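Local coordinates for protein 26S proteasome regulatory subunit rpn10 (Schizosaccharomyces pombe, PDB 2X5N) that protects ubiquitin chains from disassembly by deubiquitinating enzymes, as a subunit of the 26S proteasome, and so promotes protein degradation, at residues 7-12 / 26-31; 18-23 / 141-146; 45-50 / 103-108. One frame throughout, in Å; residues are numbered along the deposited sequence. Where two conformers were deposited one is given.

Interaction 1: 7-12 / 26-31; sequences ILIDNS and EAQKDT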
ATOM      1  N   ILE A   7      -1.791  -4.979  -0.591  1.00  3.23           N
ATOM      2  CA  ILE A   7      -2.168  -3.576  -0.579  1.00  3.44           C
ATOM      3  C   ILE A   7      -2.646  -3.223   0.832  1.00  3.33           C
ATOM      4  O   ILE A   7      -3.552  -3.842   1.351  1.00  4.25           O
ATOM      5  CB  ILE A   7      -3.248  -3.249  -1.652  1.00  4.11           C
ATOM      6  CG1 ILE A   7      -2.733  -3.632  -3.056  1.00  4.24           C
ATOM      7  CG2 ILE A   7      -3.567  -1.786  -1.569  1.00  5.35           C
ATOM      8  CD1 ILE A   7      -3.749  -3.596  -4.160  1.00  5.75           C
ATOM      9  N   LEU A   8      -1.978  -2.246   1.437  1.00  3.54           N
ATOM     10  CA  LEU A   8      -2.197  -1.853   2.812  1.00  4.09           C
ATOM     11  C   LEU A   8      -2.842  -0.479   2.837  1.00  4.78           C
ATOM     12  O   LEU A   8      -2.236   0.514   2.396  1.00  5.81           O
ATOM     13  CB  LEU A   8      -0.866  -1.777   3.567  1.00  4.05           C
ATOM     14  CG  LEU A   8      -0.342  -3.093   4.159  1.00  4.20           C
ATOM     15  CD1 LEU A   8      -0.304  -4.230   3.121  1.00  5.47           C
ATOM     16  CD2 LEU A   8       1.047  -2.899   4.752  1.00  6.23           C
ATOM     17  N   ILE A   9      -4.062  -0.424   3.352  1.00  3.87           N
ATOM     18  CA  ILE A   9      -4.803   0.835   3.446  1.00  4.80           C
ATOM     19  C   ILE A   9      -4.714   1.391   4.854  1.00  3.82           C
ATOM     20  O   ILE A   9      -4.701   0.654   5.843  1.00  4.79           O
ATOM     21  CB  ILE A   9      -6.282   0.707   2.994  1.00  4.89           C
ATOM     22  CG1 ILE A   9      -7.093  -0.318   3.810  1.00  6.10           C
ATOM     23  CG2 ILE A   9      -6.314   0.394   1.497  1.00  6.77           C
ATOM     24  CD1 ILE A   9      -8.539  -0.241   3.505  1.00  7.61           C
ATOM     25  N   ASP A  10      -4.620   2.708   4.920  1.00  3.67           N
ATOM     26  CA  ASP A  10      -4.647   3.432   6.173  1.00  3.93           C
ATOM     27  C   ASP A  10      -6.113   3.734   6.503  1.00  3.12           C
ATOM     28  O   ASP A  10      -6.778   4.500   5.793  1.00  3.75           O
ATOM     29  CB  ASP A  10      -3.785   4.696   6.039  1.00  3.89           C
ATOM     30  CG  ASP A  10      -3.580   5.446   7.346  1.00  4.85           C
ATOM     31  OD1 ASP A  10      -4.387   5.292   8.287  1.00  4.93           O
ATOM     32  OD2 ASP A  10      -2.592   6.214   7.408  1.00  4.59           O
ATOM     33  N   ASN A  11      -6.619   3.089   7.548  1.00  4.02           N
ATOM     34  CA  ASN A  11      -7.965   3.383   8.072  1.00  4.95           C
ATOM     35  C   ASN A  11      -7.886   3.982   9.471  1.00  4.68           C
ATOM     36  O   ASN A  11      -8.762   3.726  10.304  1.00  5.98           O
ATOM     37  CB  ASN A  11      -8.857   2.142   8.068  1.00  4.51           C
ATOM     38  CG  ASN A  11      -8.353   1.062   8.984  1.00  4.24           C
ATOM     39  OD1 ASN A  11      -7.150   0.877   9.125  1.00  5.76           O
ATOM     40  ND2 ASN A  11      -9.275   0.304   9.587  1.00  5.21           N
ATOM     41  N   SER A  12      -6.852   4.800   9.719  1.00  4.01           N
ATOM     42  CA  SER A  12      -6.745   5.538  10.977  1.00  4.85           C
ATOM     43  C   SER A  12      -7.641   6.771  10.990  1.00  4.96           C
ATOM     44  O   SER A  12      -8.175   7.191   9.958  1.00  5.89           O
ATOM     45  CB  SER A  12      -5.301   5.967  11.248  1.00  5.33           C
ATOM     46  OG  SER A  12      -4.935   7.078  10.460  1.00  8.23           O
ATOM     47  N   GLU A  26     -11.489   7.828   1.406  0.54  5.04           N
ATOM     48  CA  GLU A  26     -12.221   7.490   0.196  0.54  6.03           C
ATOM     49  C   GLU A  26     -11.394   7.703  -1.063  0.54  5.84           C
ATOM     50  O   GLU A  26     -11.546   7.002  -2.062  0.54  8.51           O
ATOM     51  CB  GLU A  26     -13.510   8.293   0.141  0.54  6.39           C
ATOM     52  CG  GLU A  26     -14.566   7.778   1.113  0.54 10.60           C
ATOM     53  CD  GLU A  26     -15.045   6.390   0.728  0.54 16.58           C
ATOM     54  OE1 GLU A  26     -15.218   6.153  -0.488  0.54 19.50           O
ATOM     55  OE2 GLU A  26     -15.238   5.541   1.627  0.54 18.73           O
ATOM     56  N   ALA A  27     -10.523   8.690  -0.999  1.00  5.15           N
ATOM     57  CA  ALA A  27      -9.530   8.944  -2.033  1.00  5.70           C
ATOM     58  C   ALA A  27      -8.616   7.765  -2.277  1.00  4.45           C
ATOM     59  O   ALA A  27      -8.290   7.365  -3.386  1.00  5.39           O
ATOM     60  CB  ALA A  27      -8.815  10.244  -1.856  1.00  5.66           C
ATOM     61  N   GLN A  28      -8.180   7.232  -1.149  1.00  7.18           N
ATOM     62  CA  GLN A  28      -7.338   6.063  -1.118  1.00  7.86           C
ATOM     63  C   GLN A  28      -8.105   4.883  -1.706  1.00  6.74           C
ATOM     64  O   GLN A  28      -7.572   4.105  -2.504  1.00  6.85           O
ATOM     65  CB  GLN A  28      -6.899   5.808   0.348  1.00  5.58           C
ATOM     66  CG  GLN A  28      -6.548   4.402   0.669  1.00  8.20           C
ATOM     67  CD  GLN A  28      -6.313   4.264   2.137  1.00  6.17           C
ATOM     68  OE1 GLN A  28      -5.185   4.159   2.584  1.00  6.13           O
ATOM     69  NE2 GLN A  28      -7.397   4.305   2.915  1.00  6.10           N
ATOM     70  N   LYS A  29      -9.345   4.704  -1.265  0.80  7.22           N
ATOM     71  CA  LYS A  29     -10.156   3.547  -1.710  0.80  8.72           C
ATOM     72  C   LYS A  29     -10.272   3.440  -3.245  0.80  7.05           C
ATOM     73  O   LYS A  29     -10.150   2.352  -3.808  0.80  9.90           O
ATOM     74  CB  LYS A  29     -11.543   3.588  -1.060  0.80 21.25           C
ATOM     75  CG  LYS A  29     -12.334   2.307  -1.179  0.80 51.22           C
ATOM     76  CD  LYS A  29     -13.696   2.469  -0.535  0.80 79.87           C
ATOM     77  CE  LYS A  29     -14.518   1.202  -0.622  0.80106.12           C
ATOM     78  NZ  LYS A  29     -15.936   1.469  -0.266  0.80129.67           N
ATOM     79  N   ASP A  30     -10.459   4.576  -3.919  1.00  9.17           N
ATOM     80  CA  ASP A  30     -10.486   4.591  -5.385  1.00  7.99           C
ATOM     81  C   ASP A  30      -9.096   4.244  -5.988  1.00  9.87           C
ATOM     82  O   ASP A  30      -8.989   3.583  -7.014  1.00 10.43           O
ATOM     83  CB  ASP A  30     -10.927   5.963  -5.920  1.00 11.60           C
ATOM     84  CG  ASP A  30     -12.425   6.231  -5.753  0.53 12.13           C
ATOM     85  OD1 ASP A  30     -13.129   5.416  -5.133  0.45 11.86           O
ATOM     86  OD2 ASP A  30     -12.903   7.277  -6.254  0.39 12.18           O
ATOM     87  N   THR A  31      -8.034   4.686  -5.339  1.00  6.82           N
ATOM     88  CA  THR A  31      -6.666   4.395  -5.775  1.00  6.76           C
ATOM     89  C   THR A  31      -6.330   2.893  -5.654  1.00  6.14           C
ATOM     90  O   THR A  31      -5.615   2.326  -6.487  1.00  6.88           O
ATOM     91  CB  THR A  31      -5.683   5.235  -4.974  1.00  6.38           C
ATOM     92  OG1 THR A  31      -6.099   6.597  -5.056  1.00  6.11           O
ATOM     93  CG2 THR A  31      -4.301   5.102  -5.526  1.00  6.54           C
TER

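Interaction 2: 18-23 / 141-146; sequences GDYIPT and IHIGEL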
ATOM      1  N   GLY A  18     -11.137  15.919   4.936  1.00  7.24           N
ATOM      2  CA  GLY A  18     -11.588  16.310   3.610  1.00  8.59           C
ATOM      3  C   GLY A  18     -10.589  17.078   2.756  1.00  6.19           C
ATOM      4  O   GLY A  18     -10.953  17.631   1.727  1.00  9.18           O
ATOM      5  N   ASP A  19      -9.327  17.105   3.167  1.00  5.10           N
ATOM      6  CA  ASP A  19      -8.304  17.747   2.349  1.00  6.38           C
ATOM      7  C   ASP A  19      -7.929  16.981   1.077  1.00  6.68           C
ATOM      8  O   ASP A  19      -7.227  17.531   0.223  1.00  7.53           O
ATOM      9  CB  ASP A  19      -7.055  18.125   3.177  1.00  7.21           C
ATOM     10  CG  ASP A  19      -6.317  16.941   3.784  1.00  7.46           C
ATOM     11  OD1 ASP A  19      -6.821  15.806   3.787  1.00  6.74           O
ATOM     12  OD2 ASP A  19      -5.194  17.187   4.277  1.00 10.09           O
ATOM     13  N   TYR A  20      -8.393  15.739   0.955  1.00  5.32           N
ATOM     14  CA  TYR A  20      -8.394  15.015  -0.324  1.00  4.97           C
ATOM     15  C   TYR A  20      -9.845  14.681  -0.623  1.00  5.68           C
ATOM     16  O   TYR A  20     -10.598  14.345   0.275  1.00  6.65           O
ATOM     17  CB  TYR A  20      -7.539  13.733  -0.250  1.00  6.06           C
ATOM     18  CG  TYR A  20      -6.072  14.005  -0.056  1.00  4.76           C
ATOM     19  CD1 TYR A  20      -5.153  13.828  -1.087  1.00  5.14           C
ATOM     20  CD2 TYR A  20      -5.605  14.504   1.157  1.00  5.32           C
ATOM     21  CE1 TYR A  20      -3.817  14.119  -0.898  1.00  4.96           C
ATOM     22  CE2 TYR A  20      -4.265  14.794   1.347  1.00  4.42           C
ATOM     23  CZ  TYR A  20      -3.388  14.604   0.315  1.00  4.54           C
ATOM     24  OH  TYR A  20      -2.066  14.908   0.522  1.00  5.31           O
ATOM     25  N   ILE A  21     -10.248  14.793  -1.885  1.00  7.56           N
ATOM     26  CA  ILE A  21     -11.642  14.661  -2.252  1.00  9.52           C
ATOM     27  C   ILE A  21     -12.024  13.194  -2.378  1.00  7.40           C
ATOM     28  O   ILE A  21     -11.350  12.448  -3.060  1.00  7.73           O
ATOM     29  CB  ILE A  21     -11.933  15.416  -3.573  1.00 15.59           C
ATOM     30  CG1 ILE A  21     -11.869  16.927  -3.329  1.00 37.33           C
ATOM     31  CG2 ILE A  21     -13.320  15.078  -4.091  1.00 13.23           C
ATOM     32  CD1 ILE A  21     -11.981  17.757  -4.584  1.00 56.94           C
ATOM     33  N   PRO A  22     -13.106  12.773  -1.709  1.00  6.07           N
ATOM     34  CA  PRO A  22     -13.935  13.530  -0.759  1.00  6.45           C
ATOM     35  C   PRO A  22     -13.421  13.452   0.692  1.00  7.01           C
ATOM     36  O   PRO A  22     -13.688  14.354   1.494  1.00  8.11           O
ATOM     37  CB  PRO A  22     -15.295  12.846  -0.888  1.00  8.84           C
ATOM     38  CG  PRO A  22     -14.927  11.402  -1.180  1.00  9.29           C
ATOM     39  CD  PRO A  22     -13.699  11.462  -2.037  1.00  7.11           C
ATOM     40  N   THR A  23     -12.703  12.375   1.014  1.00  5.90           N
ATOM     41  CA  THR A  23     -11.909  12.270   2.239  1.00  5.58           C
ATOM     42  C   THR A  23     -10.621  11.559   1.860  1.00  4.52           C
ATOM     43  O   THR A  23     -10.552  10.900   0.836  1.00  5.74           O
ATOM     44  CB  THR A  23     -12.601  11.447   3.341  1.00  6.77           C
ATOM     45  OG1 THR A  23     -12.776  10.101   2.895  1.00  8.04           O
ATOM     46  CG2 THR A  23     -13.938  12.071   3.717  1.00  9.36           C
ATOM     47  N   ILE A 141       2.493   5.260  -0.912  1.00  4.52           N
ATOM     48  CA  ILE A 141       1.716   6.424  -1.361  1.00  4.03           C
ATOM     49  C   ILE A 141       1.521   7.259  -0.103  1.00  3.95           C
ATOM     50  O   ILE A 141       0.810   6.853   0.806  1.00  4.36           O
ATOM     51  CB  ILE A 141       0.371   6.006  -1.949  1.00  5.31           C
ATOM     52  CG1 ILE A 141       0.597   5.140  -3.199  1.00  7.20           C
ATOM     53  CG2 ILE A 141      -0.455   7.247  -2.277  1.00  6.35           C
ATOM     54  CD1 ILE A 141      -0.594   4.273  -3.603  1.00 10.18           C
ATOM     55  N   HIS A 142       2.197   8.405  -0.053  1.00  4.46           N
ATOM     56  CA  HIS A 142       2.228   9.250   1.126  1.00  3.95           C
ATOM     57  C   HIS A 142       1.368  10.488   0.872  1.00  3.49           C
ATOM     58  O   HIS A 142       1.606  11.224  -0.097  1.00  4.36           O
ATOM     59  CB  HIS A 142       3.678   9.642   1.411  1.00  4.47           C
ATOM     60  CG  HIS A 142       3.884  10.238   2.767  1.00  7.53           C
ATOM     61  ND1 HIS A 142       4.987  11.001   3.075  1.00 10.05           N
ATOM     62  CD2 HIS A 142       3.154  10.154   3.907  1.00  8.73           C
ATOM     63  CE1 HIS A 142       4.919  11.380   4.341  1.00 11.39           C
ATOM     64  NE2 HIS A 142       3.814  10.878   4.868  1.00 10.40           N
ATOM     65  N   ILE A 143       0.375  10.696   1.732  1.00  3.63           N
ATOM     66  CA  ILE A 143      -0.528  11.839   1.631  1.00  4.00           C
ATOM     67  C   ILE A 143      -0.648  12.530   2.985  1.00  5.00           C
ATOM     68  O   ILE A 143      -0.285  11.961   4.016  1.00  6.16           O
ATOM     69  CB  ILE A 143      -1.934  11.399   1.124  1.00  4.14           C
ATOM     70  CG1 ILE A 143      -2.678  10.571   2.153  1.00  4.64           C
ATOM     71  CG2 ILE A 143      -1.792  10.733  -0.239  1.00  5.62           C
ATOM     72  CD1 ILE A 143      -4.078  10.226   1.721  1.00  8.28           C
ATOM     73  N   GLY A 144      -1.165  13.749   2.966  1.00  5.99           N
ATOM     74  CA  GLY A 144      -1.479  14.462   4.190  1.00  6.81           C
ATOM     75  C   GLY A 144      -0.435  15.474   4.565  1.00  9.83           C
ATOM     76  O   GLY A 144      -0.087  16.348   3.767  1.00 12.15           O
ATOM     77  N   GLU A 145       0.070  15.326   5.779  1.00 12.27           N
ATOM     78  CA  GLU A 145       1.214  16.087   6.232  1.00 14.50           C
ATOM     79  C   GLU A 145       2.465  15.439   5.627  1.00 15.81           C
ATOM     80  O   GLU A 145       2.737  14.229   5.823  1.00 20.37           O
ATOM     81  CB  GLU A 145       1.261  16.069   7.759  1.00 22.66           C
ATOM     82  CG  GLU A 145       0.082  16.783   8.411  1.00 27.56           C
ATOM     83  CD  GLU A 145      -1.277  16.138   8.125  1.00 26.18           C
ATOM     84  OE1 GLU A 145      -2.207  16.930   7.836  1.00 19.69           O
ATOM     85  OE2 GLU A 145      -1.418  14.869   8.190  1.00 25.24           O
ATOM     86  N   LEU A 146       3.198  16.223   4.848  1.00 18.20           N
ATOM     87  CA  LEU A 146       4.350  15.720   4.115  1.00 36.32           C
ATOM     88  C   LEU A 146       5.600  16.474   4.533  1.00 32.92           C
ATOM     89  O   LEU A 146       6.713  16.080   4.185  1.00 37.43           O
ATOM     90  CB  LEU A 146       4.130  15.876   2.610  1.00 64.33           C
ATOM     91  CG  LEU A 146       2.896  15.186   2.023  1.00 86.58           C
ATOM     92  CD1 LEU A 146       2.707  15.582   0.568  1.00105.90           C
ATOM     93  CD2 LEU A 146       2.998  13.678   2.162  1.00102.66           C
TER

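Interaction 3: 45-50 / 103-108; sequences ENMCGL and KIQRQR. With SO4 (sulfate ion), chain B.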
ATOM      1  N   GLU A  45      -1.505 -14.462 -13.787  1.00  7.27           N
ATOM      2  CA  GLU A  45      -1.351 -15.153 -12.514  1.00  7.55           C
ATOM      3  C   GLU A  45      -1.088 -14.236 -11.326  1.00  7.02           C
ATOM      4  O   GLU A  45      -0.935 -14.716 -10.203  1.00  8.08           O
ATOM      5  CB  GLU A  45      -0.259 -16.191 -12.642  1.00  9.37           C
ATOM      6  CG  GLU A  45      -0.670 -17.365 -13.517  1.00 12.21           C
ATOM      7  CD  GLU A  45       0.256 -18.518 -13.334  0.79 15.96           C
ATOM      8  OE1 GLU A  45       1.384 -18.395 -13.808  1.00 19.44           O
ATOM      9  OE2 GLU A  45      -0.135 -19.518 -12.701  0.64 16.39           O
ATOM     10  N   ASN A  46      -1.025 -12.928 -11.539  1.00  5.44           N
ATOM     11  CA  ASN A  46      -0.807 -12.022 -10.411  1.00  5.37           C
ATOM     12  C   ASN A  46      -2.010 -12.024  -9.487  1.00  5.26           C
ATOM     13  O   ASN A  46      -3.159 -12.152  -9.928  1.00  6.75           O
ATOM     14  CB  ASN A  46      -0.545 -10.606 -10.897  1.00  5.65           C
ATOM     15  CG  ASN A  46       0.855 -10.424 -11.431  1.00  6.06           C
ATOM     16  OD1 ASN A  46       1.666 -11.343 -11.402  1.00  6.26           O
ATOM     17  ND2 ASN A  46       1.156  -9.226 -11.910  1.00  5.86           N
ATOM     18  N   MET A  47      -1.732 -11.870  -8.202  0.78  4.96           N
ATOM     19  CA  MET A  47      -2.754 -11.838  -7.172  0.78  4.62           C
ATOM     20  C   MET A  47      -2.485 -10.656  -6.267  0.78  3.16           C
ATOM     21  O   MET A  47      -1.343 -10.265  -6.075  0.78  3.67           O
ATOM     22  CB  MET A  47      -2.655 -13.089  -6.301  0.78  7.91           C
ATOM     23  CG  MET A  47      -2.699 -14.363  -7.081  0.78 10.94           C
ATOM     24  SD  MET A  47      -4.399 -14.819  -7.346  0.78 13.47           S
ATOM     25  CE  MET A  47      -4.661 -15.883  -5.928  0.78 38.87           C
ATOM     26  N   CYS A  48      -3.540 -10.134  -5.662  1.00  5.03           N
ATOM     27  CA  CYS A  48      -3.486  -9.077  -4.667  1.00  4.43           C
ATOM     28  C   CYS A  48      -4.241  -9.417  -3.411  1.00  3.97           C
ATOM     29  O   CYS A  48      -5.316 -10.005  -3.509  1.00  4.95           O
ATOM     30  CB  CYS A  48      -3.872  -7.679  -5.157  1.00  7.12           C
ATOM     31  SG  CYS A  48      -3.084  -7.090  -6.611  1.00  6.23           S
ATOM     32  N   GLY A  49      -3.735  -8.993  -2.265  1.00  3.84           N
ATOM     33  CA  GLY A  49      -4.457  -9.113  -1.019  1.00  3.87           C
ATOM     34  C   GLY A  49      -4.608  -7.728  -0.409  1.00  3.63           C
ATOM     35  O   GLY A  49      -3.993  -6.756  -0.880  1.00  4.48           O
ATOM     36  N   LEU A  50      -5.421  -7.644   0.630  1.00  3.53           N
ATOM     37  CA  LEU A  50      -5.812  -6.380   1.217  1.00  4.29           C
ATOM     38  C   LEU A  50      -5.644  -6.449   2.731  1.00  4.56           C
ATOM     39  O   LEU A  50      -6.121  -7.381   3.379  1.00  5.40           O
ATOM     40  CB  LEU A  50      -7.266  -6.042   0.881  1.00  5.49           C
ATOM     41  CG  LEU A  50      -7.768  -4.707   1.404  1.00  5.35           C
ATOM     42  CD1 LEU A  50      -7.011  -3.558   0.763  1.00  7.26           C
ATOM     43  CD2 LEU A  50      -9.268  -4.550   1.162  1.00  7.13           C
ATOM     44  N   LYS A 103       4.477 -19.703  -5.290  1.00  5.36           N
ATOM     45  CA  LYS A 103       5.672 -19.094  -4.745  1.00  6.41           C
ATOM     46  C   LYS A 103       6.656 -18.607  -5.797  1.00  5.96           C
ATOM     47  O   LYS A 103       7.658 -17.983  -5.467  1.00  6.56           O
ATOM     48  CB  LYS A 103       6.290 -20.018  -3.706  1.00  8.62           C
ATOM     49  CG  LYS A 103       5.383 -20.020  -2.463  1.00 14.31           C
ATOM     50  CD  LYS A 103       5.838 -20.909  -1.350  1.00 16.89           C
ATOM     51  CE  LYS A 103       4.896 -20.786  -0.142  1.00 13.33           C
ATOM     52  NZ  LYS A 103       3.616 -21.376  -0.484  1.00 15.91           N
ATOM     53  N   ILE A 104       6.357 -18.842  -7.074  1.00  5.30           N
ATOM     54  CA  ILE A 104       7.137 -18.209  -8.135  1.00  5.88           C
ATOM     55  C   ILE A 104       6.886 -16.705  -8.142  1.00  4.95           C
ATOM     56  O   ILE A 104       7.743 -15.937  -8.556  1.00  6.69           O
ATOM     57  CB  ILE A 104       6.859 -18.778  -9.553  1.00  5.12           C
ATOM     58  CG1 ILE A 104       6.915 -20.310  -9.555  1.00  6.16           C
ATOM     59  CG2 ILE A 104       7.874 -18.205 -10.545  1.00  6.64           C
ATOM     60  CD1 ILE A 104       6.736 -20.937 -10.918  1.00  8.76           C
ATOM     61  N   GLN A 105       5.719 -16.286  -7.673  1.00  5.43           N
ATOM     62  CA  GLN A 105       5.453 -14.855  -7.581  1.00  5.31           C
ATOM     63  C   GLN A 105       6.480 -14.130  -6.720  1.00  5.04           C
ATOM     64  O   GLN A 105       6.761 -14.532  -5.603  1.00  5.35           O
ATOM     65  CB  GLN A 105       4.070 -14.635  -6.962  1.00  4.72           C
ATOM     66  CG  GLN A 105       2.872 -14.922  -7.850  1.00  6.72           C
ATOM     67  CD  GLN A 105       1.605 -14.794  -7.066  1.00  6.26           C
ATOM     68  OE1 GLN A 105       1.416 -15.463  -6.047  1.00  9.13           O
ATOM     69  NE2 GLN A 105       0.799 -13.830  -7.437  1.00  9.30           N
ATOM     70  N   ARG A 106       6.984 -13.026  -7.255  1.00  4.94           N
ATOM     71  CA  ARG A 106       7.728 -12.058  -6.479  1.00  4.80           C
ATOM     72  C   ARG A 106       6.824 -11.465  -5.412  1.00  4.60           C
ATOM     73  O   ARG A 106       5.603 -11.594  -5.481  1.00  5.29           O
ATOM     74  CB  ARG A 106       8.236 -10.946  -7.395  1.00  5.12           C
ATOM     75  CG  ARG A 106       9.133 -11.419  -8.549  1.00  6.42           C
ATOM     76  CD  ARG A 106       9.220 -10.340  -9.603  1.00  9.90           C
ATOM     77  NE  ARG A 106       9.933 -10.714 -10.830  1.00 10.06           N
ATOM     78  CZ  ARG A 106      11.245 -10.610 -10.991  1.00 12.31           C
ATOM     79  NH1 ARG A 106      12.009 -10.200  -9.987  1.00 15.43           N
ATOM     80  NH2 ARG A 106      11.795 -10.943 -12.150  1.00 12.13           N
ATOM     81  N   GLN A 107       7.423 -10.799  -4.434  1.00  4.88           N
ATOM     82  CA  GLN A 107       6.673 -10.263  -3.308  1.00  5.18           C
ATOM     83  C   GLN A 107       6.721  -8.745  -3.287  1.00  3.81           C
ATOM     84  O   GLN A 107       7.792  -8.144  -3.389  1.00  5.75           O
ATOM     85  CB  GLN A 107       7.229 -10.813  -2.005  1.00  6.12           C
ATOM     86  CG  GLN A 107       7.215 -12.355  -1.924  1.00  6.02           C
ATOM     87  CD  GLN A 107       7.756 -12.827  -0.594  1.00  9.34           C
ATOM     88  OE1 GLN A 107       7.090 -12.697   0.410  1.00 12.11           O
ATOM     89  NE2 GLN A 107       8.968 -13.344  -0.580  1.00 11.76           N
ATOM     90  N   ARG A 108       5.534  -8.131  -3.166  1.00  3.89           N
ATOM     91  CA  ARG A 108       5.451  -6.674  -3.143  1.00  3.13           C
ATOM     92  C   ARG A 108       4.405  -6.220  -2.131  1.00  3.43           C
ATOM     93  O   ARG A 108       3.358  -6.849  -1.967  1.00  4.14           O
ATOM     94  CB  ARG A 108       5.096  -6.121  -4.532  1.00  4.97           C
ATOM     95  CG  ARG A 108       4.953  -4.576  -4.591  1.00  5.13           C
ATOM     96  CD  ARG A 108       4.702  -4.063  -6.027  1.00  4.92           C
ATOM     97  NE  ARG A 108       5.891  -4.283  -6.837  1.00  5.68           N
ATOM     98  CZ  ARG A 108       6.965  -3.512  -6.835  1.00  5.34           C
ATOM     99  NH1 ARG A 108       6.979  -2.356  -6.196  1.00  6.91           N
ATOM    100  NH2 ARG A 108       8.035  -3.907  -7.494  1.00  6.41           N
TER
HETATM  101  S   SO4 B1194       8.803 -11.924 -14.384  0.85  9.24           S
HETATM  102  O1  SO4 B1194      10.134 -11.320 -14.439  0.92 13.73           O
HETATM  103  O2  SO4 B1194       7.899 -11.221 -15.312  0.74  9.75           O
HETATM  104  O3  SO4 B1194       8.947 -13.314 -14.792  0.80 11.17           O
HETATM  105  O4  SO4 B1194       8.355 -11.852 -13.024  1.00  9.17           O

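Interaction 1: 7-12 / 26-31
Gln28 reaches from helix 24-42 to the end of strand 3-9 and meets Ile9 and Asp10 there. Its CG lies anti to the backbone N (chi1 155°), and the chain runs on extended, which carries the amide across to the strand. CG passes the CG2 branch of Ile9 at 4.1 Å. CD comes next and lies 3.7 Å from Ile9 CB. The two side chains cross at about a right angle, with Ile9 CB and CG2 against the amide end. At the tip, OE1 accepts from Asp10 N at 2.8 Å, the donor tilted moderately out of the carbonyl plane. NE2 donates to Asp10 O at 3.0 Å. This second bond is nearly straight (165°) and leaves close to the amide plane of Gln28, but it arrives from above the carbonyl plane of Asp10. One side-chain amide thus takes both the N-H and the C=O of a single residue.

Asp10 sends its carboxylate elsewhere. OD1 takes Ser12 N at 2.9 Å, an Asx turn, and also Ser12 OG. OD2 is bound by Ser115 OG and Gly114 N. The site lies in the first beta-alpha-beta unit of the VWA domain, where strand 3-9 gives way to a loop. The paired bonds fix the rotation of the Gln28 amide and satisfy buried backbone polar atoms where the strand ends.

Interaction 2: 18-23 / 141-146
Tyr20 meets Ile143 and Gly144 through the hydroxyl end of its ring. The polar part is one hydrogen bond. Gly144 N donates to Tyr20 OH at 2.9 Å, and the N-H points almost straight at the oxygen (167°). The same hydroxyl is also hydrogen-bonded to Ile170 O, at the end of the neighbouring strand 166-170.

The apolar part lies beside it. Ile143 CB sits 3.6 Å from Tyr20 CZ, and its CG2 branch is 4.0 Å from Tyr20 CE1. The two side chains meet at a slant. Tyr20 CG stands beside the backbone N and anti to the carbonyl carbon (chi1 -66°), which turns the ring toward Ile143 and Gly144. Pro172 also touches the tyrosine.

Charges gather nearby. Arg24 forms salt bridges with both Asp19 and Glu145, one from each segment, so it probably offsets their like charges.

Backbone shape matters too. Gly144 turns the chain at a positive phi (100°), a conformation that glycine adopts readily.

The contact ties the loop between strand 3-9 and helix 24-42 to the end of strand 136-143. Held by Gly144 N and Ile170 O, the buried phenol oxygen has two backbone partners, and its hydrogen-bonding needs are met inside the fold.

Interaction 3: 45-50 / 103-108
The backbones of Asn46 and Gln105 come nearest, with CA atoms 7.4 Å apart, near the beginnings of strands 47-52 and 106-113. Gln105 spans the gap. Its CG is anti to the carbonyl carbon and beside the backbone N (chi1 -74°), and the chain continues extended, which brings the amide up to residues 45-47. NE2 does the touching. In the conformer given for Met47, NE2 lies 3.6 Å from Met47 CG, close to CB of the same residue, and the two side chains cross at about a right angle. NE2 is also 3.4 Å from Glu45 O, but the angle is too poor for a hydrogen bond. Met47 N is 3.3 Å away from NE2, and both are donors. NE2 has a hydrogen-bonding partner elsewhere in the structure.

In the VWA sheet, strand 3-9 runs between strands 47-52 and 106-113, parallel to both. Gln105 therefore reaches past the start of this middle strand, touching Ala4 on the way. Asn46 OD1 accepts from Glu3 N and its ND2 donates to Val1 O, both near the start of the chain; ND2 also donates to Lys39 O on helix 24-42.

Arg106 turns to a sulfate, probably from the crystallisation liquor. NE donates to sulfate O4 at 2.9 Å in an almost straight line (177°), and NH2 donates to O1 at 2.9 Å. The ion sits at the guanidinium edge, in plane, and Leu2 N binds it too.

Interactions 1 and 2 are buried and lie close together, their centres 10 Å apart. Ala27 of helix 24-42 packs against Tyr20 and Ile21, so the helix and the loop leading into it meet the sheet side by side. Interaction 3 is only partly buried and lies across the chain's centre from interaction 2, about 27 Å away between centres. It is joined to interaction 1 where strand 47-52 pairs with strand 3-9, with a probable hydrogen bond from Ile7 N to Gly49 O. Chemistry follows place. Interaction 1 pairs an amide with backbone, and interaction 2 combines a phenol bond with apolar contact. Interaction 3, nearer the surface, makes van der Waals contacts of an amide beside a bound sulfate.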